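Local coordinates for protein ethyl acetate hydrolase (Pseudomonas veronii, PDB 5EFZ) that hydrolyses ethyl acetate to ethanol and acetate in the bacterial degradation of short-chain methyl ketones such as 2-butanone, at residues A[189-194]-A[221-226]; A[228-233]-A[304-309]; A[326-331]-A[342-347]. All blocks are in the same frame, centred on the assembly; numbering follows the deposited sequence.

Overall arrangement
The contacts form a series along the chain that runs past the active site assigned to Ser151, Asp305 and His334. Contact 1 pairs two helices beside the site, and its Trp223 side chain comes within about 4 Å of that of His334 and of a bound acetate ion. Contact 2 holds Asp305; its centre is about 14 Å from that of contact 1, and the two touch where Trp223 CZ3 lies 3.8 Å from Phe307 CZ. Contact 3, about 13 Å from contact 2 between centres, joins it through Ser229 OG and Ile331 O, 2.6 Å apart and probably hydrogen-bonded. Contacts 1 and 2 also reach the second subunit, whereas contact 3 lies within one chain.

Contact 1: residues A[189-194]-A[221-226]; sequences EILIEA and KLWTLM
Two nearly antiparallel helices of the region inserted between strands 170-174 and 296-300 meet here, with Leu191 filling the angle between Leu222 and Trp223. The segment axes approach to 10.5 Å at an angle of 156°, and no hydrogen bond crosses the interface. Leu191 CD2 fits between Leu222 CB and Trp223 CD1, 3.6 Å from each, while Leu191 CD1 comes obliquely to Trp223 NE1 at 3.6 Å. The Leu191 side chain runs past that of Leu222 in the opposite sense and crosses that of Trp223 at about a right angle. Farther out, with Ile190 CG1 beside the backbone N (chi1 -70°), CG2 is left anti to it and reaches both methyls of Leu222, 3.8 Å from Leu222 CD1. One turn on, Ala194 CB adds a contact of 3.7 Å to Leu222 CD1. Leu222 also packs on Leu222 of the second subunit, and Lys221 forms salt bridges to Glu189 and Glu193 of that subunit, so the helix pair takes part in the dimer interface. Trp223 stacks on Phe258 and touches His334, one of the assigned catalytic residues. The arrangement is consistent with a helical lid beside the catalytic centre, as in many alpha/beta hydrolases.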
loop_
_atom_site.group_PDB
_atom_site.type_symbol
_atom_site.label_atom_id
_atom_site.label_comp_id
_atom_site.label_asym_id
_atom_site.label_seq_id
_atom_site.Cartn_x
_atom_site.Cartn_y
_atom_site.Cartn_z
ATOM N N GLU A 189 0.312 2.203 12.051
ATOM C CA GLU A 189 -0.447 1.372 13.001
ATOM C C GLU A 189 -0.409 -0.101 12.594
ATOM O O GLU A 189 -0.226 -1.000 13.432
ATOM C CB GLU A 189 -1.893 1.837 13.115
ATOM C CG GLU A 189 -2.744 0.911 13.997
ATOM C CD GLU A 189 -4.064 1.543 14.397
ATOM O OE1 GLU A 189 -5.145 1.007 14.038
ATOM O OE2 GLU A 189 -4.012 2.564 15.098
ATOM N N ILE A 190 -0.597 -0.358 11.313
ATOM C CA ILE A 190 -0.578 -1.736 10.821
ATOM C C ILE A 190 0.812 -2.323 10.977
ATOM O O ILE A 190 0.961 -3.492 11.326
ATOM C CB ILE A 190 -1.047 -1.789 9.336
ATOM C CG1 ILE A 190 -2.568 -1.465 9.324
ATOM C CG2 ILE A 190 -0.719 -3.184 8.690
ATOM C CD1 ILE A 190 -3.163 -1.201 7.899
ATOM N N LEU A 191 1.837 -1.507 10.723
ATOM C CA LEU A 191 3.237 -1.947 10.947
ATOM C C LEU A 191 3.503 -2.296 12.399
ATOM O O LEU A 191 4.239 -3.247 12.705
ATOM C CB LEU A 191 4.223 -0.873 10.527
ATOM C CG LEU A 191 4.487 -0.645 9.044
ATOM C CD1 LEU A 191 5.391 0.612 8.917
ATOM C CD2 LEU A 191 5.153 -1.890 8.404
ATOM N N ILE A 192 2.984 -1.461 13.291
ATOM C CA ILE A 192 3.127 -1.711 14.734
ATOM C C ILE A 192 2.438 -3.023 15.115
ATOM O O ILE A 192 2.997 -3.853 15.856
ATOM C CB ILE A 192 2.540 -0.552 15.565
ATOM C CG1 ILE A 192 3.462 0.693 15.444
ATOM C CG2 ILE A 192 2.353 -0.958 17.046
ATOM C CD1 ILE A 192 2.806 2.034 15.938
ATOM N N GLU A 193 1.229 -3.222 14.611
ATOM C CA GLU A 193 0.484 -4.420 15.015
ATOM C C GLU A 193 1.141 -5.694 14.484
ATOM O O GLU A 193 0.993 -6.762 15.081
ATOM C CB GLU A 193 -0.976 -4.305 14.577
ATOM C CG GLU A 193 -1.696 -3.261 15.443
ATOM C CD GLU A 193 -3.104 -2.925 15.007
ATOM O OE1 GLU A 193 -3.511 -3.316 13.884
ATOM O OE2 GLU A 193 -3.800 -2.240 15.808
ATOM N N ALA A 194 1.857 -5.597 13.373
ATOM C CA ALA A 194 2.569 -6.771 12.859
ATOM C C ALA A 194 3.525 -7.312 13.934
ATOM O O ALA A 194 3.702 -8.523 14.108
ATOM C CB ALA A 194 3.339 -6.408 11.605
ATOM N N LYS A 221 7.382 -7.704 5.395
ATOM C CA LYS A 221 6.499 -7.909 4.238
ATOM C C LYS A 221 5.642 -6.673 3.979
ATOM O O LYS A 221 5.410 -6.286 2.825
ATOM C CB LYS A 221 5.594 -9.118 4.442
ATOM C CG LYS A 221 6.264 -10.452 4.234
ATOM C CD LYS A 221 5.149 -11.506 4.160
ATOM C CE LYS A 221 5.635 -12.910 4.023
ATOM N NZ LYS A 221 4.454 -13.852 4.000
ATOM N N LEU A 222 5.161 -6.048 5.051
ATOM C CA LEU A 222 4.360 -4.828 4.889
ATOM C C LEU A 222 5.189 -3.709 4.291
ATOM O O LEU A 222 4.689 -2.927 3.477
ATOM C CB LEU A 222 3.778 -4.389 6.223
ATOM C CG LEU A 222 2.679 -5.300 6.735
ATOM C CD1 LEU A 222 2.504 -5.153 8.271
ATOM C CD2 LEU A 222 1.358 -4.965 6.021
ATOM N N TRP A 223 6.449 -3.610 4.695
ATOM C CA TRP A 223 7.370 -2.651 4.100
ATOM C C TRP A 223 7.623 -2.945 2.622
ATOM O O TRP A 223 7.819 -2.034 1.830
ATOM C CB TRP A 223 8.704 -2.636 4.857
ATOM C CG TRP A 223 8.679 -1.649 5.969
ATOM C CD1 TRP A 223 8.600 -1.916 7.323
ATOM C CD2 TRP A 223 8.719 -0.221 5.838
ATOM N NE1 TRP A 223 8.611 -0.724 8.034
ATOM C CE2 TRP A 223 8.692 0.324 7.154
ATOM C CE3 TRP A 223 8.815 0.650 4.739
ATOM C CZ2 TRP A 223 8.709 1.714 7.393
ATOM C CZ3 TRP A 223 8.834 2.042 4.983
ATOM C CH2 TRP A 223 8.805 2.545 6.302
ATOM N N THR A 224 7.614 -4.214 2.242
ATOM C CA THR A 224 7.805 -4.547 0.838
ATOM C C THR A 224 6.596 -4.083 0.011
ATOM O O THR A 224 6.734 -3.616 -1.135
ATOM C CB THR A 224 7.994 -6.064 0.641
ATOM O OG1 THR A 224 9.001 -6.548 1.559
ATOM C CG2 THR A 224 8.425 -6.367 -0.822
ATOM N N LEU A 225 5.417 -4.263 0.584
ATOM C CA LEU A 225 4.160 -3.890 -0.047
ATOM C C LEU A 225 4.068 -2.368 -0.300
ATOM O O LEU A 225 3.609 -1.935 -1.362
ATOM C CB LEU A 225 2.978 -4.328 0.837
ATOM C CG LEU A 225 1.601 -3.890 0.344
ATOM C CD1 LEU A 225 1.233 -4.628 -0.956
ATOM C CD2 LEU A 225 0.552 -4.143 1.382
ATOM N N MET A 226 4.484 -1.576 0.687
ATOM C CA MET A 226 4.274 -0.114 0.666
ATOM C C MET A 226 5.545 0.699 0.389
ATOM O O MET A 226 5.451 1.867 0.070
ATOM C CB MET A 226 3.696 0.377 2.021
ATOM C CG MET A 226 2.265 -0.126 2.289
ATOM S SD MET A 226 1.065 0.532 1.142
ATOM C CE MET A 226 1.176 2.298 1.421
#

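Contact 2: residues A[228-233]-A[304-309]; sequences WSPEFF and HDQFFT
Gln306 points its amide at Ser229 and Pro230 yet gives an N-H to its own segment, and no hydrogen bond crosses the contact at all. The side chain bends at CG (chi2 -60°), which brings NE2 back to His304 O at 2.7 Å. That bond is short but far from straight, with an N-H...O angle of 130°, and the donor stands tilted from the carbonyl plane. Folded this way, the amide presents NE2 to Ser229 CB at 3.5 Å and to Pro230 CD at 3.7 Å, the proline ring coming from the opposite direction. Beside it, Gln306 CG lies 3.6 Å from Trp228 O. The CB atoms of Ser229 and His304 meet at 3.8 Å, and Glu231 CB approaches the imidazole obliquely. Ser229 is the N-cap of helix 230-234: its OG, the hydroxyl that also reaches Ile331 O, accepts from Phe232 N at 2.9 Å. Next to these touching residues, Asp305 OD1 takes Phe307 N on its anti side in an Asx turn, which extends to an Asx motif with Phe308 N, at 2.9 Å, from above the carboxylate plane. Its OD2 bonds to His334 ND1. A leucine in place of Gln306 would probably leave His304 O without this amide donor and the turn beside Asp305 less firmly tied. Gln306 also packs against Gln306 of the second subunit. The hydrogen bonds of Ser229 OG, Gln306 NE2 and Asp305 run within a segment or to Ile331 and His334, so the two segments meet by van der Waals contact, while the two backbone N-H groups on OD1 are likely to fix how Asp305 turns its other oxygen to the assigned catalytic histidine.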
loop_
_atom_site.group_PDB
_atom_site.type_symbol
_atom_site.label_atom_id
_atom_site.label_comp_id
_atom_site.label_asym_id
_atom_site.label_seq_id
_atom_site.Cartn_x
_atom_site.Cartn_y
_atom_site.Cartn_z
ATOM N N TRP A 228 8.119 0.370 -1.843
ATOM C CA TRP A 228 8.723 0.513 -3.186
ATOM C C TRP A 228 7.651 1.061 -4.107
ATOM O O TRP A 228 7.104 2.135 -3.836
ATOM C CB TRP A 228 9.303 -0.825 -3.668
ATOM C CG TRP A 228 10.331 -1.418 -2.684
ATOM C CD1 TRP A 228 10.111 -2.389 -1.733
ATOM C CD2 TRP A 228 11.707 -1.037 -2.562
ATOM N NE1 TRP A 228 11.289 -2.659 -1.048
ATOM C CE2 TRP A 228 12.272 -1.824 -1.528
ATOM C CE3 TRP A 228 12.526 -0.121 -3.254
ATOM C CZ2 TRP A 228 13.624 -1.718 -1.154
ATOM C CZ3 TRP A 228 13.871 -0.001 -2.868
ATOM C CH2 TRP A 228 14.412 -0.824 -1.841
ATOM N N SER A 229 7.327 0.371 -5.201
ATOM C CA SER A 229 6.136 0.720 -5.969
ATOM C C SER A 229 5.739 -0.468 -6.833
ATOM O O SER A 229 6.535 -1.379 -7.042
ATOM C CB SER A 229 6.359 1.963 -6.869
ATOM O OG SER A 229 7.145 1.595 -7.992
ATOM N N PRO A 230 4.479 -0.490 -7.304
ATOM C CA PRO A 230 4.134 -1.552 -8.253
ATOM C C PRO A 230 5.048 -1.532 -9.502
ATOM O O PRO A 230 5.401 -2.586 -10.034
ATOM C CB PRO A 230 2.682 -1.231 -8.621
ATOM C CG PRO A 230 2.141 -0.581 -7.327
ATOM C CD PRO A 230 3.299 0.264 -6.832
ATOM N N GLU A 231 5.431 -0.344 -9.957
ATOM C CA GLU A 231 6.313 -0.237 -11.123
ATOM C C GLU A 231 7.711 -0.797 -10.865
ATOM O O GLU A 231 8.330 -1.377 -11.766
ATOM C CB GLU A 231 6.463 1.224 -11.566
ATOM C CG GLU A 231 5.400 1.711 -12.512
ATOM C CD GLU A 231 5.346 0.896 -13.787
ATOM O OE1 GLU A 231 6.045 1.224 -14.779
ATOM O OE2 GLU A 231 4.594 -0.092 -13.798
ATOM N N PHE A 232 8.215 -0.580 -9.652
ATOM C CA PHE A 232 9.494 -1.175 -9.218
ATOM C C PHE A 232 9.519 -2.660 -9.558
ATOM O O PHE A 232 10.473 -3.181 -10.185
ATOM C CB PHE A 232 9.671 -0.955 -7.714
ATOM C CG PHE A 232 10.950 -1.549 -7.103
ATOM C CD1 PHE A 232 12.134 -0.821 -7.107
ATOM C CD2 PHE A 232 10.913 -2.770 -6.418
ATOM C CE1 PHE A 232 13.332 -1.331 -6.482
ATOM C CE2 PHE A 232 12.051 -3.274 -5.801
ATOM C CZ PHE A 232 13.269 -2.562 -5.836
ATOM N N PHE A 233 8.471 -3.354 -9.135
ATOM C CA PHE A 233 8.390 -4.796 -9.348
ATOM C C PHE A 233 8.010 -5.153 -10.754
ATOM O O PHE A 233 8.551 -6.117 -11.307
ATOM C CB PHE A 233 7.405 -5.433 -8.352
ATOM C CG PHE A 233 7.858 -5.269 -6.920
ATOM C CD1 PHE A 233 8.968 -5.972 -6.451
ATOM C CD2 PHE A 233 7.207 -4.393 -6.053
ATOM C CE1 PHE A 233 9.396 -5.823 -5.127
ATOM C CE2 PHE A 233 7.658 -4.223 -4.742
ATOM C CZ PHE A 233 8.753 -4.936 -4.285
ATOM N N HIS A 304 7.221 8.011 -6.941
ATOM C CA HIS A 304 6.399 6.809 -6.802
ATOM C C HIS A 304 6.275 6.359 -5.330
ATOM O O HIS A 304 5.906 5.223 -5.050
ATOM C CB HIS A 304 6.968 5.661 -7.680
ATOM C CG HIS A 304 6.764 5.868 -9.147
ATOM N ND1 HIS A 304 7.336 6.923 -9.852
ATOM C CD2 HIS A 304 6.016 5.196 -10.057
ATOM C CE1 HIS A 304 6.978 6.855 -11.110
ATOM N NE2 HIS A 304 6.174 5.804 -11.271
ATOM N N ASP A 305 6.572 7.263 -4.400
ATOM C CA ASP A 305 6.348 7.002 -2.960
ATOM C C ASP A 305 4.860 6.724 -2.711
ATOM O O ASP A 305 4.000 7.543 -3.036
ATOM C CB ASP A 305 6.851 8.214 -2.131
ATOM C CG ASP A 305 6.962 7.927 -0.635
ATOM O OD1 ASP A 305 6.100 7.206 -0.076
ATOM O OD2 ASP A 305 7.950 8.422 -0.025
ATOM N N GLN A 306 4.552 5.560 -2.136
ATOM C CA GLN A 306 3.184 5.151 -1.874
ATOM C C GLN A 306 2.533 5.796 -0.664
ATOM O O GLN A 306 1.311 5.685 -0.523
ATOM C CB GLN A 306 3.141 3.637 -1.707
ATOM C CG GLN A 306 3.738 2.893 -2.889
ATOM C CD GLN A 306 3.017 3.181 -4.183
ATOM O OE1 GLN A 306 1.793 3.064 -4.254
ATOM N NE2 GLN A 306 3.773 3.559 -5.226
ATOM N N PHE A 307 3.300 6.395 0.244
ATOM C CA PHE A 307 2.641 6.905 1.448
ATOM C C PHE A 307 3.025 8.318 1.857
ATOM O O PHE A 307 2.270 8.956 2.596
ATOM C CB PHE A 307 2.820 5.918 2.637
ATOM C CG PHE A 307 4.225 5.621 3.000
ATOM C CD1 PHE A 307 4.850 6.334 4.013
ATOM C CD2 PHE A 307 4.907 4.585 2.394
ATOM C CE1 PHE A 307 6.150 6.056 4.377
ATOM C CE2 PHE A 307 6.206 4.295 2.748
ATOM C CZ PHE A 307 6.831 5.034 3.753
ATOM N N PHE A 308 4.152 8.838 1.364
ATOM C CA PHE A 308 4.393 10.276 1.462
ATOM C C PHE A 308 4.280 10.784 0.018
ATOM O O PHE A 308 5.276 10.845 -0.679
ATOM C CB PHE A 308 5.776 10.591 2.055
ATOM C CG PHE A 308 5.862 10.487 3.552
ATOM C CD1 PHE A 308 5.056 11.285 4.364
ATOM C CD2 PHE A 308 6.795 9.651 4.148
ATOM C CE1 PHE A 308 5.156 11.209 5.760
ATOM C CE2 PHE A 308 6.918 9.576 5.546
ATOM C CZ PHE A 308 6.102 10.360 6.348
ATOM N N THR A 309 3.069 11.082 -0.459
ATOM C CA THR A 309 2.884 11.263 -1.901
ATOM C C THR A 309 3.310 12.624 -2.410
ATOM O O THR A 309 3.470 13.578 -1.638
ATOM C CB THR A 309 1.437 11.045 -2.310
ATOM O OG1 THR A 309 0.650 12.160 -1.865
ATOM C CG2 THR A 309 0.920 9.746 -1.651
#

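Contact 3: residues A[326-331]-A[342-347]; sequences RPLRSI and AQMLDQ
The carboxamide of Gln347 engages Arg329 within its own plane rather than through a face, with both its polar atoms bound to one residue's backbone. Arg329 N donates to Gln347 OE1 at 2.9 Å almost in line (N-H...O 176°), on a lone pair in the carbonyl plane. In return Gln347 NE2 donates to Arg329 O over 2.9 Å, again in the carbonyl plane and close to the plane of the amide. The paired bonds fix the rotation of the carboxamide, which the side chain delivers by running extended beyond CG (chi2 168°). A water adds a second donor to Gln347 OE1, at 2.6 Å, and links it to Pro327 O. The guanidinium of Arg329 takes no part, its plane 58° from that of the amide; Arg329 CB lies beside the carboxamide. One turn earlier on the helix, Met344 CG makes the apolar part of the contact, 3.7 Å from Ser330 CB and 3.9 Å from Leu328 CB. Ser330 OG bonds to Asp341, whose other oxygen accepts from Met344 N at the start of the helix. The first turns of helix 342-356 are thereby fastened to the loop that follows edge strand 324-325, with Leu328 packed on Met300 of strand 296-300 and Leu345 on helix 72-79.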
loop_
_atom_site.group_PDB
_atom_site.type_symbol
_atom_site.label_atom_id
_atom_site.label_comp_id
_atom_site.label_asym_id
_atom_site.label_seq_id
_atom_site.Cartn_x
_atom_site.Cartn_y
_atom_site.Cartn_z
ATOM N N ARG A 326 10.542 20.279 -5.789
ATOM C CA ARG A 326 11.463 19.536 -6.646
ATOM C C ARG A 326 11.361 18.015 -6.436
ATOM O O ARG A 326 12.195 17.426 -5.770
ATOM C CB ARG A 326 12.890 20.002 -6.392
ATOM C CG ARG A 326 13.136 21.411 -6.994
ATOM C CD ARG A 326 14.387 22.047 -6.507
ATOM N NE ARG A 326 14.642 23.346 -7.150
ATOM C CZ ARG A 326 15.725 23.635 -7.859
ATOM N NH1 ARG A 326 16.643 22.708 -8.049
ATOM N NH2 ARG A 326 15.891 24.849 -8.384
ATOM N N PRO A 327 10.347 17.396 -7.033
ATOM C CA PRO A 327 10.193 15.943 -6.832
ATOM C C PRO A 327 11.395 15.187 -7.407
ATOM O O PRO A 327 11.920 15.595 -8.462
ATOM C CB PRO A 327 8.924 15.593 -7.622
ATOM C CG PRO A 327 8.257 16.888 -7.914
ATOM C CD PRO A 327 9.349 17.939 -7.963
ATOM N N LEU A 328 11.776 14.096 -6.747
ATOM C CA LEU A 328 12.792 13.177 -7.236
ATOM C C LEU A 328 12.099 12.109 -8.075
ATOM O O LEU A 328 11.141 11.493 -7.609
ATOM C CB LEU A 328 13.530 12.523 -6.069
ATOM C CG LEU A 328 14.303 13.537 -5.220
ATOM C CD1 LEU A 328 14.814 12.830 -3.996
ATOM C CD2 LEU A 328 15.480 14.087 -6.037
ATOM N N ARG A 329 12.577 11.865 -9.283
ATOM C CA ARG A 329 11.873 10.930 -10.173
ATOM C C ARG A 329 12.476 9.557 -9.928
ATOM O O ARG A 329 13.648 9.335 -10.257
ATOM C CB ARG A 329 12.029 11.334 -11.648
ATOM C CG ARG A 329 11.360 12.662 -11.975
ATOM C CD ARG A 329 11.815 13.278 -13.297
ATOM N NE ARG A 329 11.032 14.494 -13.494
ATOM C CZ ARG A 329 10.097 14.664 -14.427
ATOM N NH1 ARG A 329 9.876 13.730 -15.335
ATOM N NH2 ARG A 329 9.418 15.800 -14.475
ATOM N N SER A 330 11.708 8.648 -9.333
ATOM C CA SER A 330 12.212 7.305 -9.110
ATOM C C SER A 330 11.076 6.316 -8.915
ATOM O O SER A 330 10.248 6.497 -8.017
ATOM C CB SER A 330 13.122 7.267 -7.861
ATOM O OG SER A 330 13.510 5.919 -7.627
ATOM N N ILE A 331 11.053 5.260 -9.721
ATOM C CA ILE A 331 10.040 4.223 -9.512
ATOM C C ILE A 331 10.375 3.373 -8.284
ATOM O O ILE A 331 9.587 2.489 -7.912
ATOM C CB ILE A 331 9.882 3.313 -10.752
ATOM C CG1 ILE A 331 11.180 2.548 -11.025
ATOM C CG2 ILE A 331 9.431 4.141 -11.996
ATOM C CD1 ILE A 331 11.032 1.471 -12.049
ATOM N N ALA A 342 20.585 4.909 -8.504
ATOM C CA ALA A 342 21.678 5.849 -8.732
ATOM C C ALA A 342 21.209 7.085 -9.537
ATOM O O ALA A 342 21.781 8.158 -9.380
ATOM C CB ALA A 342 22.849 5.144 -9.449
ATOM N N GLN A 343 20.186 6.941 -10.393
ATOM C CA GLN A 343 19.643 8.120 -11.114
ATOM C C GLN A 343 19.066 9.116 -10.120
ATOM O O GLN A 343 19.262 10.330 -10.222
ATOM C CB GLN A 343 18.530 7.745 -12.117
ATOM C CG GLN A 343 18.958 6.936 -13.293
ATOM C CD GLN A 343 19.538 7.746 -14.458
ATOM O OE1 GLN A 343 20.735 7.701 -14.685
ATOM N NE2 GLN A 343 18.679 8.394 -15.255
ATOM N N MET A 344 18.293 8.588 -9.184
ATOM C CA MET A 344 17.697 9.404 -8.144
ATOM C C MET A 344 18.753 10.084 -7.270
ATOM O O MET A 344 18.636 11.272 -6.966
ATOM C CB MET A 344 16.760 8.546 -7.279
ATOM C CG MET A 344 15.810 9.358 -6.421
ATOM S SD MET A 344 15.460 8.569 -4.827
ATOM C CE MET A 344 17.098 8.936 -4.134
ATOM N N LEU A 345 19.790 9.357 -6.865
ATOM C CA LEU A 345 20.918 9.986 -6.140
ATOM C C LEU A 345 21.574 11.118 -6.947
ATOM O O LEU A 345 21.971 12.131 -6.372
ATOM C CB LEU A 345 21.986 8.949 -5.777
ATOM C CG LEU A 345 21.482 7.908 -4.734
ATOM C CD1 LEU A 345 22.576 6.934 -4.387
ATOM C CD2 LEU A 345 20.962 8.563 -3.453
ATOM N N ASP A 346 21.702 10.925 -8.265
ATOM C CA ASP A 346 22.303 11.945 -9.113
ATOM C C ASP A 346 21.402 13.187 -9.140
ATOM O O ASP A 346 21.895 14.311 -9.004
ATOM C CB ASP A 346 22.547 11.388 -10.514
ATOM C CG ASP A 346 23.303 12.345 -11.397
ATOM O OD1 ASP A 346 24.529 12.480 -11.214
ATOM O OD2 ASP A 346 22.666 12.953 -12.290
ATOM N N GLN A 347 20.084 12.992 -9.269
ATOM C CA GLN A 347 19.174 14.145 -9.226
ATOM C C GLN A 347 19.271 14.874 -7.901
ATOM O O GLN A 347 19.291 16.120 -7.835
ATOM C CB GLN A 347 17.724 13.714 -9.431
ATOM C CG GLN A 347 17.417 12.936 -10.668
ATOM C CD GLN A 347 16.006 12.349 -10.554
ATOM O OE1 GLN A 347 15.062 13.045 -10.135
ATOM N NE2 GLN A 347 15.871 11.066 -10.878
HETATM O O HOH W 1 14.469 15.593 -9.815
#